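Local coordinates for uncharacterized protein (Eubacterium siraeum, PDB 4NZK) that is of unknown function but belongs to the DHHW family of the SGNH hydrolase clan and may therefore act as a hydrolase, at residues L168-A173 against N292-F297; D218-Y223 against G258-F263; T227-T232 against H248-D253. One frame throughout, in Å; residues are numbered along the deposited sequence.

The three interactions are concentric along the chain: 168-173 comes first and 292-297 last, 218-223 and 258-263 lie within that span, and 227-232 with 248-253 lie innermost. Their centres form a compact triangle, with interaction 1 about 12 Å from interaction 2 and interaction 3 about 15 Å from each. Interaction 1 lies deepest, on helix 167-180; interaction 2 uses strand 218-224 of a two-stranded sheet; interaction 3 lies at strand 229-234, an outermost strand of the mixed sheet. Phe-251 of interaction 3 touches Tyr-222 and Phe-263 of interaction 2, and Phe-297 of interaction 1 touches Tyr-223. The span 168-297 thus supplies strands to the mixed sheet and the elements that pack beside it.

Interaction 1 (L168-A173 against N292-F297); sequences LGAYYA and NAEVPF
The backbone N of Phe-297 donates to O of Glu-294 at 3.0 Å, closing a turn that brings the Phe-297 ring round to Tyr-171 of helix 167-180; Ala-293, just ahead of the turn, meets Ala-170 of the same helix. No hydrogen bond crosses between the segments, so the evidence for the contact is aromatic and apolar. Tyr-171 comes over one face of the Phe-297 ring. Its CB stands above the centre, 3.8 Å from the centroid of the phenyl group and 12° off the ring normal, a CH-pi contact. With CG anti to the backbone N (chi1 173°), the phenol continues over the same face and lowers its edge onto it, CD1 of Tyr-171 coming to 3.5 Å from CD1 of Phe-297. The planes stand at 77° with centroids 5.3 Å apart, a T-shaped stack in which tyrosine supplies the edge. Beside it the small side chains allow a close approach: CB of Ala-170 meets CB of Ala-293 at 3.7 Å, and lies 4.0 Å from CE2 of Phe-297.

The polar ends of two of these side chains turn to partners elsewhere. The hydroxyl of Tyr-171 bonds to the carbonyl O of Lys-186, and OE2 of Glu-294 to Thr-332 OG1. Trp-165, in the Asp-His-His-Trp sequence that names the family and lies just before this helix, packs on Ala-170 and Glu-294. With every touching residue buried, the chemistry implies a core joint between the helix and the loop that precedes strand 304-309, held by shape and ring orientation rather than by polar bonds.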
# COMPACT_ATOMS: atom_id res chain seq x y z
N LEU A 168 -8.71 6.80 -2.01
CA LEU A 168 -8.36 8.23 -2.11
C LEU A 168 -7.03 8.51 -1.41
O LEU A 168 -6.25 9.31 -1.88
CB LEU A 168 -9.49 9.09 -1.55
CG LEU A 168 -9.30 10.63 -1.54
CD1 LEU A 168 -9.12 11.17 -2.93
CD2 LEU A 168 -10.43 11.35 -0.84
N GLY A 169 -6.83 7.90 -0.24
CA GLY A 169 -5.55 8.03 0.47
C GLY A 169 -4.42 7.50 -0.39
O GLY A 169 -3.36 8.14 -0.53
N ALA A 170 -4.63 6.33 -0.98
CA ALA A 170 -3.60 5.72 -1.83
C ALA A 170 -3.29 6.60 -3.01
O ALA A 170 -2.14 6.64 -3.45
CB ALA A 170 -4.04 4.36 -2.29
N TYR A 171 -4.31 7.29 -3.55
CA TYR A 171 -4.08 8.22 -4.65
C TYR A 171 -3.11 9.32 -4.27
O TYR A 171 -2.21 9.66 -5.07
CB TYR A 171 -5.41 8.87 -5.08
CG TYR A 171 -5.26 9.96 -6.10
CD1 TYR A 171 -5.03 9.67 -7.45
CD2 TYR A 171 -5.29 11.29 -5.72
CE1 TYR A 171 -4.88 10.68 -8.40
CE2 TYR A 171 -5.14 12.33 -6.68
CZ TYR A 171 -4.93 12.01 -8.01
OH TYR A 171 -4.83 13.02 -8.97
N TYR A 172 -3.28 9.92 -3.09
CA TYR A 172 -2.34 10.98 -2.70
C TYR A 172 -0.91 10.49 -2.54
O TYR A 172 0.04 11.21 -2.84
CB TYR A 172 -2.80 11.70 -1.47
CG TYR A 172 -4.02 12.56 -1.72
CD1 TYR A 172 -3.99 13.59 -2.65
CD2 TYR A 172 -5.21 12.33 -1.05
CE1 TYR A 172 -5.13 14.37 -2.90
CE2 TYR A 172 -6.33 13.10 -1.29
CZ TYR A 172 -6.29 14.13 -2.20
OH TYR A 172 -7.41 14.94 -2.41
N ALA A 173 -0.73 9.26 -2.05
CA ALA A 173 0.59 8.68 -1.94
C ALA A 173 1.14 8.36 -3.32
O ALA A 173 2.31 8.71 -3.63
CB ALA A 173 0.56 7.47 -1.04
N ASN A 292 -1.50 -2.39 -2.63
CA ASN A 292 -2.50 -2.87 -3.58
C ASN A 292 -3.31 -1.72 -4.15
O ASN A 292 -3.58 -1.68 -5.36
CB ASN A 292 -3.43 -3.87 -2.91
CG ASN A 292 -2.71 -5.14 -2.41
OD1 ASN A 292 -1.49 -5.23 -2.36
ND2 ASN A 292 -3.51 -6.12 -1.98
N ALA A 293 -3.71 -0.80 -3.27
CA ALA A 293 -4.58 0.30 -3.68
C ALA A 293 -3.88 1.40 -4.45
O ALA A 293 -4.53 2.27 -5.03
CB ALA A 293 -5.31 0.90 -2.48
N GLU A 294 -2.55 1.38 -4.45
CA GLU A 294 -1.78 2.35 -5.24
C GLU A 294 -1.79 2.00 -6.72
O GLU A 294 -1.71 2.86 -7.56
CB GLU A 294 -0.32 2.43 -4.79
CG GLU A 294 -0.14 2.88 -3.34
CD GLU A 294 1.31 2.87 -2.85
OE1 GLU A 294 2.22 3.08 -3.68
OE2 GLU A 294 1.54 2.67 -1.61
N VAL A 295 -1.90 0.71 -7.02
CA VAL A 295 -1.67 0.22 -8.40
C VAL A 295 -2.55 0.87 -9.45
O VAL A 295 -2.01 1.27 -10.50
CB VAL A 295 -1.73 -1.33 -8.46
CG1 VAL A 295 -1.62 -1.83 -9.89
CG2 VAL A 295 -0.60 -1.92 -7.62
N PRO A 296 -3.86 1.04 -9.19
CA PRO A 296 -4.69 1.69 -10.21
C PRO A 296 -4.19 3.08 -10.63
O PRO A 296 -4.43 3.52 -11.76
CB PRO A 296 -6.06 1.79 -9.51
CG PRO A 296 -6.09 0.57 -8.61
CD PRO A 296 -4.68 0.55 -8.06
N PHE A 297 -3.50 3.75 -9.73
CA PHE A 297 -3.02 5.13 -9.96
C PHE A 297 -1.70 5.20 -10.67
O PHE A 297 -1.19 6.29 -10.89
CB PHE A 297 -2.97 5.88 -8.63
CG PHE A 297 -4.26 5.80 -7.87
CD1 PHE A 297 -5.43 6.29 -8.43
CD2 PHE A 297 -4.32 5.21 -6.62
CE1 PHE A 297 -6.65 6.21 -7.76
CE2 PHE A 297 -5.52 5.12 -5.95
CZ PHE A 297 -6.69 5.61 -6.51

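Interaction 2 (D218-Y223 against G258-F263); sequences DTFTYY and GAYSTF
Phe-220 lays one ring face over the methyl of Ala-259, whose CB is 3.9 Å from the phenyl centroid and 19° off its normal, a CH-pi contact displaced slightly toward the rim. CG is anti to the backbone N of Phe-220 (chi1 -173°), which carries the ring out from strand 218-224 to the 3-10 turn of 259-262. The far end of the ring reaches two further groups. CZ of Phe-220 meets CE2 of Phe-263 at 3.7 Å, with that phenyl carbon at the edge of the Phe-220 ring and near its plane, and CE1 of Phe-220 approaches CD1 of Tyr-260 at 4.1 Å.

Two residues on, Tyr-222 holds CG between its backbone N and carbonyl carbon (chi1 69°). The side chains of Tyr-222 and Thr-262 cross at about a right angle, and the CG2 methyl of Thr-262 lies over one face of the ring, 4.1 Å from the centroid of Tyr-222. The CB of Tyr-222 touches CZ of Phe-263 at 3.9 Å, at the edge of that ring, so Phe-263 reaches both strand residues.

The carbonyl O of Ala-259 is gripped from the same face of its plane by OG1 of Thr-262 at 2.6 Å and by N of Thr-262 at 3.0 Å. The OG1 bond restrains rotation about chi1 and so holds CG2 toward Tyr-222, while the N bond belongs to the 3-10 turn.

Around this cluster, strand 218-224 pairs antiparallel with strand 192-199, whose Phe-199 meets Phe-220 edge-to-face. Pro-167, at the start of helix 167-180, packs against Phe-220, Tyr-222 and Phe-263, while His-164, just ahead of that helix, stacks on Tyr-260.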
# COMPACT_ATOMS: atom_id res chain seq x y z
N ASP A 218 -18.07 1.34 6.54
CA ASP A 218 -17.54 2.34 5.63
C ASP A 218 -18.25 2.30 4.29
O ASP A 218 -18.85 1.29 3.89
CB ASP A 218 -16.07 2.05 5.34
CG ASP A 218 -15.14 2.44 6.48
OD1 ASP A 218 -14.85 3.66 6.63
OD2 ASP A 218 -14.60 1.50 7.15
N THR A 219 -18.06 3.38 3.55
CA THR A 219 -18.33 3.38 2.13
C THR A 219 -16.96 3.31 1.49
O THR A 219 -16.07 4.11 1.81
CB THR A 219 -18.99 4.70 1.69
OG1 THR A 219 -20.27 4.83 2.34
CG2 THR A 219 -19.16 4.73 0.17
N PHE A 220 -16.77 2.33 0.62
CA PHE A 220 -15.53 2.13 -0.07
C PHE A 220 -15.64 2.66 -1.49
O PHE A 220 -16.38 2.12 -2.30
CB PHE A 220 -15.23 0.65 -0.08
CG PHE A 220 -13.90 0.29 -0.63
CD1 PHE A 220 -12.76 0.31 0.17
CD2 PHE A 220 -13.78 -0.12 -1.94
CE1 PHE A 220 -11.52 -0.08 -0.35
CE2 PHE A 220 -12.56 -0.52 -2.47
CZ PHE A 220 -11.42 -0.50 -1.67
N THR A 221 -14.83 3.66 -1.81
CA THR A 221 -14.87 4.28 -3.13
C THR A 221 -13.57 4.02 -3.82
O THR A 221 -12.50 4.30 -3.26
CB THR A 221 -15.10 5.79 -3.00
OG1 THR A 221 -16.31 6.01 -2.25
CG2 THR A 221 -15.20 6.43 -4.37
N TYR A 222 -13.66 3.51 -5.05
CA TYR A 222 -12.46 3.26 -5.85
C TYR A 222 -12.61 3.83 -7.24
O TYR A 222 -13.66 4.38 -7.59
CB TYR A 222 -12.09 1.78 -5.87
CG TYR A 222 -13.03 0.85 -6.62
CD1 TYR A 222 -14.18 0.37 -6.02
CD2 TYR A 222 -12.71 0.42 -7.90
CE1 TYR A 222 -15.01 -0.51 -6.69
CE2 TYR A 222 -13.51 -0.47 -8.58
CZ TYR A 222 -14.67 -0.94 -7.97
OH TYR A 222 -15.52 -1.84 -8.63
N TYR A 223 -11.54 3.78 -8.01
CA TYR A 223 -11.41 4.56 -9.22
C TYR A 223 -10.72 3.78 -10.32
O TYR A 223 -9.64 3.21 -10.11
CB TYR A 223 -10.59 5.86 -8.94
CG TYR A 223 -11.02 6.58 -7.69
CD1 TYR A 223 -12.06 7.49 -7.67
CD2 TYR A 223 -10.38 6.30 -6.48
CE1 TYR A 223 -12.45 8.11 -6.48
CE2 TYR A 223 -10.74 6.92 -5.31
CZ TYR A 223 -11.77 7.79 -5.29
OH TYR A 223 -12.10 8.34 -4.07
N GLY A 258 -15.23 -8.10 1.09
CA GLY A 258 -14.00 -8.24 0.37
C GLY A 258 -13.61 -7.01 -0.44
O GLY A 258 -12.76 -7.11 -1.33
N ALA A 259 -14.17 -5.85 -0.12
CA ALA A 259 -13.96 -4.67 -0.93
C ALA A 259 -12.51 -4.39 -1.23
O ALA A 259 -12.16 -4.00 -2.36
CB ALA A 259 -14.59 -3.44 -0.30
N TYR A 260 -11.65 -4.50 -0.22
CA TYR A 260 -10.23 -4.17 -0.47
C TYR A 260 -9.56 -5.13 -1.44
O TYR A 260 -8.63 -4.76 -2.16
CB TYR A 260 -9.42 -4.05 0.83
CG TYR A 260 -8.09 -3.34 0.63
CD1 TYR A 260 -8.04 -1.96 0.55
CD2 TYR A 260 -6.89 -4.07 0.46
CE1 TYR A 260 -6.83 -1.29 0.35
CE2 TYR A 260 -5.68 -3.41 0.26
CZ TYR A 260 -5.67 -2.01 0.20
OH TYR A 260 -4.47 -1.35 0.01
N SER A 261 -10.09 -6.36 -1.51
CA SER A 261 -9.58 -7.36 -2.43
C SER A 261 -10.06 -7.12 -3.87
O SER A 261 -9.73 -7.87 -4.76
CB SER A 261 -9.93 -8.78 -1.96
OG SER A 261 -9.20 -9.06 -0.79
N THR A 262 -10.86 -6.09 -4.09
CA THR A 262 -11.15 -5.64 -5.45
C THR A 262 -9.84 -5.47 -6.27
O THR A 262 -9.81 -5.73 -7.46
CB THR A 262 -11.91 -4.30 -5.42
OG1 THR A 262 -13.15 -4.49 -4.72
CG2 THR A 262 -12.17 -3.78 -6.81
N PHE A 263 -8.78 -5.02 -5.61
CA PHE A 263 -7.49 -4.82 -6.30
C PHE A 263 -6.73 -6.16 -6.41
O PHE A 263 -6.12 -6.64 -5.46
CB PHE A 263 -6.66 -3.77 -5.57
CG PHE A 263 -7.45 -2.51 -5.30
CD1 PHE A 263 -8.07 -1.83 -6.33
CD2 PHE A 263 -7.64 -2.06 -4.01
CE1 PHE A 263 -8.85 -0.71 -6.07
CE2 PHE A 263 -8.38 -0.96 -3.72
CZ PHE A 263 -9.00 -0.27 -4.76

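Interaction 3 (T227-T232 against H248-D253); sequences TDYTAT and HSIFVD
His-248 and Ala-231 meet through paired bonds in both directions. N of Ala-231 donates to the carbonyl O of His-248 at 2.9 Å, and ND1 of His-248 donates back to O of Ala-231 at 2.7 Å. This acceptor lies only 6° out of the imidazole plane, at the ring edge, where the ND1 proton points. A CA-H...O contact, CA of His-248 to O of Ala-231 at 3.1 Å, adds to the same carbonyl.

The second grip is the phenol of Tyr-229. Its OH receives N of Ile-250 at 3.0 Å in a nearly straight bond (168°), the donor lying near the plane of the ring at its edge. OG of Ser-249 is 3.2 Å from the OH of Tyr-229, but where its proton goes is not settled. Because CG of Tyr-229 sits between its backbone N and carbonyl carbon, the ring reaches out from the strand so that its OH end meets the loop at 249-251. Beside the polar bonds, CG2 of Ile-250 meets CB of Ala-231 at 3.9 Å.

The next shell positions these groups. OG of Ser-249 accepts N of Phe-251 at 2.9 Å, an ST turn that bends the loop beside the phenol, and Ser-249 O is bonded to Tyr-233 OH. On its other flank strand 229-234 pairs with strand 270-275, through Thr-230 with Glu-274 and Thr-232 with Lys-272.

Residues 248-253 form no regular strand, and CA 229 to 232 and CA 248 to 251 run 106° apart, so the loop does not extend the mixed sheet. One backbone bond and two side-chain-to-backbone bonds fasten it crosswise to an edge strand, and the ND1 bond implies that this imidazole nitrogen carries a proton.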
# COMPACT_ATOMS: atom_id res chain seq x y z
N THR A 227 -6.58 5.21 -18.93
CA THR A 227 -5.64 4.59 -19.85
C THR A 227 -5.93 3.12 -20.03
O THR A 227 -6.15 2.39 -19.05
CB THR A 227 -4.19 4.85 -19.38
OG1 THR A 227 -3.95 6.26 -19.29
CG2 THR A 227 -3.14 4.22 -20.33
N ASP A 228 -5.91 2.65 -21.28
CA ASP A 228 -6.14 1.25 -21.55
C ASP A 228 -4.96 0.42 -21.05
O ASP A 228 -3.81 0.88 -21.04
CB ASP A 228 -6.41 1.01 -23.05
CG ASP A 228 -6.90 -0.40 -23.34
OD1 ASP A 228 -7.65 -0.95 -22.50
OD2 ASP A 228 -6.55 -0.96 -24.40
N TYR A 229 -5.25 -0.79 -20.59
CA TYR A 229 -4.21 -1.70 -20.11
C TYR A 229 -4.71 -3.16 -20.20
O TYR A 229 -5.91 -3.43 -20.40
CB TYR A 229 -3.83 -1.38 -18.62
CG TYR A 229 -4.91 -1.84 -17.65
CD1 TYR A 229 -6.01 -1.05 -17.35
CD2 TYR A 229 -4.88 -3.12 -17.13
CE1 TYR A 229 -7.01 -1.50 -16.51
CE2 TYR A 229 -5.89 -3.60 -16.29
CZ TYR A 229 -6.96 -2.79 -15.97
OH TYR A 229 -7.98 -3.28 -15.18
N THR A 230 -3.75 -4.09 -20.08
CA THR A 230 -4.02 -5.52 -19.97
C THR A 230 -3.17 -6.08 -18.84
O THR A 230 -1.98 -5.81 -18.78
CB THR A 230 -3.65 -6.30 -21.24
OG1 THR A 230 -4.05 -5.58 -22.41
CG2 THR A 230 -4.29 -7.67 -21.19
N ALA A 231 -3.80 -6.80 -17.91
CA ALA A 231 -3.08 -7.44 -16.82
C ALA A 231 -2.96 -8.93 -17.10
O ALA A 231 -3.91 -9.54 -17.63
CB ALA A 231 -3.76 -7.20 -15.50
N THR A 232 -1.82 -9.51 -16.73
CA THR A 232 -1.58 -10.96 -16.81
C THR A 232 -1.21 -11.42 -15.41
O THR A 232 -0.34 -10.83 -14.74
CB THR A 232 -0.48 -11.27 -17.83
OG1 THR A 232 -0.88 -10.74 -19.11
CG2 THR A 232 -0.27 -12.79 -17.96
N HIS A 248 -8.05 -10.34 -17.46
CA HIS A 248 -7.04 -9.31 -17.71
C HIS A 248 -7.30 -7.95 -17.07
O HIS A 248 -6.64 -6.98 -17.41
CB HIS A 248 -6.83 -9.16 -19.23
CG HIS A 248 -6.35 -10.41 -19.88
ND1 HIS A 248 -5.12 -10.97 -19.62
CD2 HIS A 248 -6.96 -11.23 -20.77
CE1 HIS A 248 -4.99 -12.08 -20.31
NE2 HIS A 248 -6.09 -12.27 -21.02
N SER A 249 -8.20 -7.90 -16.10
CA SER A 249 -8.46 -6.69 -15.33
C SER A 249 -7.74 -6.77 -14.00
O SER A 249 -7.45 -7.85 -13.50
CB SER A 249 -9.96 -6.55 -15.04
OG SER A 249 -10.23 -5.38 -14.29
N ILE A 250 -7.40 -5.60 -13.45
CA ILE A 250 -6.91 -5.56 -12.06
C ILE A 250 -8.04 -5.42 -11.06
O ILE A 250 -7.78 -5.39 -9.87
CB ILE A 250 -5.85 -4.46 -11.80
CG1 ILE A 250 -6.46 -3.09 -12.01
CG2 ILE A 250 -4.60 -4.73 -12.62
CD1 ILE A 250 -5.50 -2.00 -11.57
N PHE A 251 -9.28 -5.25 -11.52
CA PHE A 251 -10.43 -5.10 -10.64
C PHE A 251 -11.21 -6.38 -10.63
O PHE A 251 -11.70 -6.81 -11.68
CB PHE A 251 -11.32 -3.90 -11.05
CG PHE A 251 -10.55 -2.61 -11.12
CD1 PHE A 251 -10.33 -1.86 -9.98
CD2 PHE A 251 -10.02 -2.17 -12.31
CE1 PHE A 251 -9.58 -0.68 -10.03
CE2 PHE A 251 -9.25 -1.02 -12.37
CZ PHE A 251 -9.05 -0.25 -11.22
N VAL A 252 -11.34 -6.97 -9.44
CA VAL A 252 -11.95 -8.26 -9.26
C VAL A 252 -13.23 -8.08 -8.46
O VAL A 252 -13.23 -7.49 -7.39
CB VAL A 252 -10.97 -9.19 -8.53
CG1 VAL A 252 -11.56 -10.59 -8.34
CG2 VAL A 252 -9.70 -9.34 -9.35
N ASP A 253 -14.32 -8.66 -8.94
CA ASP A 253 -15.61 -8.57 -8.21
C ASP A 253 -15.53 -9.29 -6.86
O ASP A 253 -14.93 -10.37 -6.76
CB ASP A 253 -16.75 -9.14 -9.03
CG ASP A 253 -17.10 -8.28 -10.23
OD1 ASP A 253 -16.74 -7.07 -10.25
OD2 ASP A 253 -17.75 -8.80 -11.16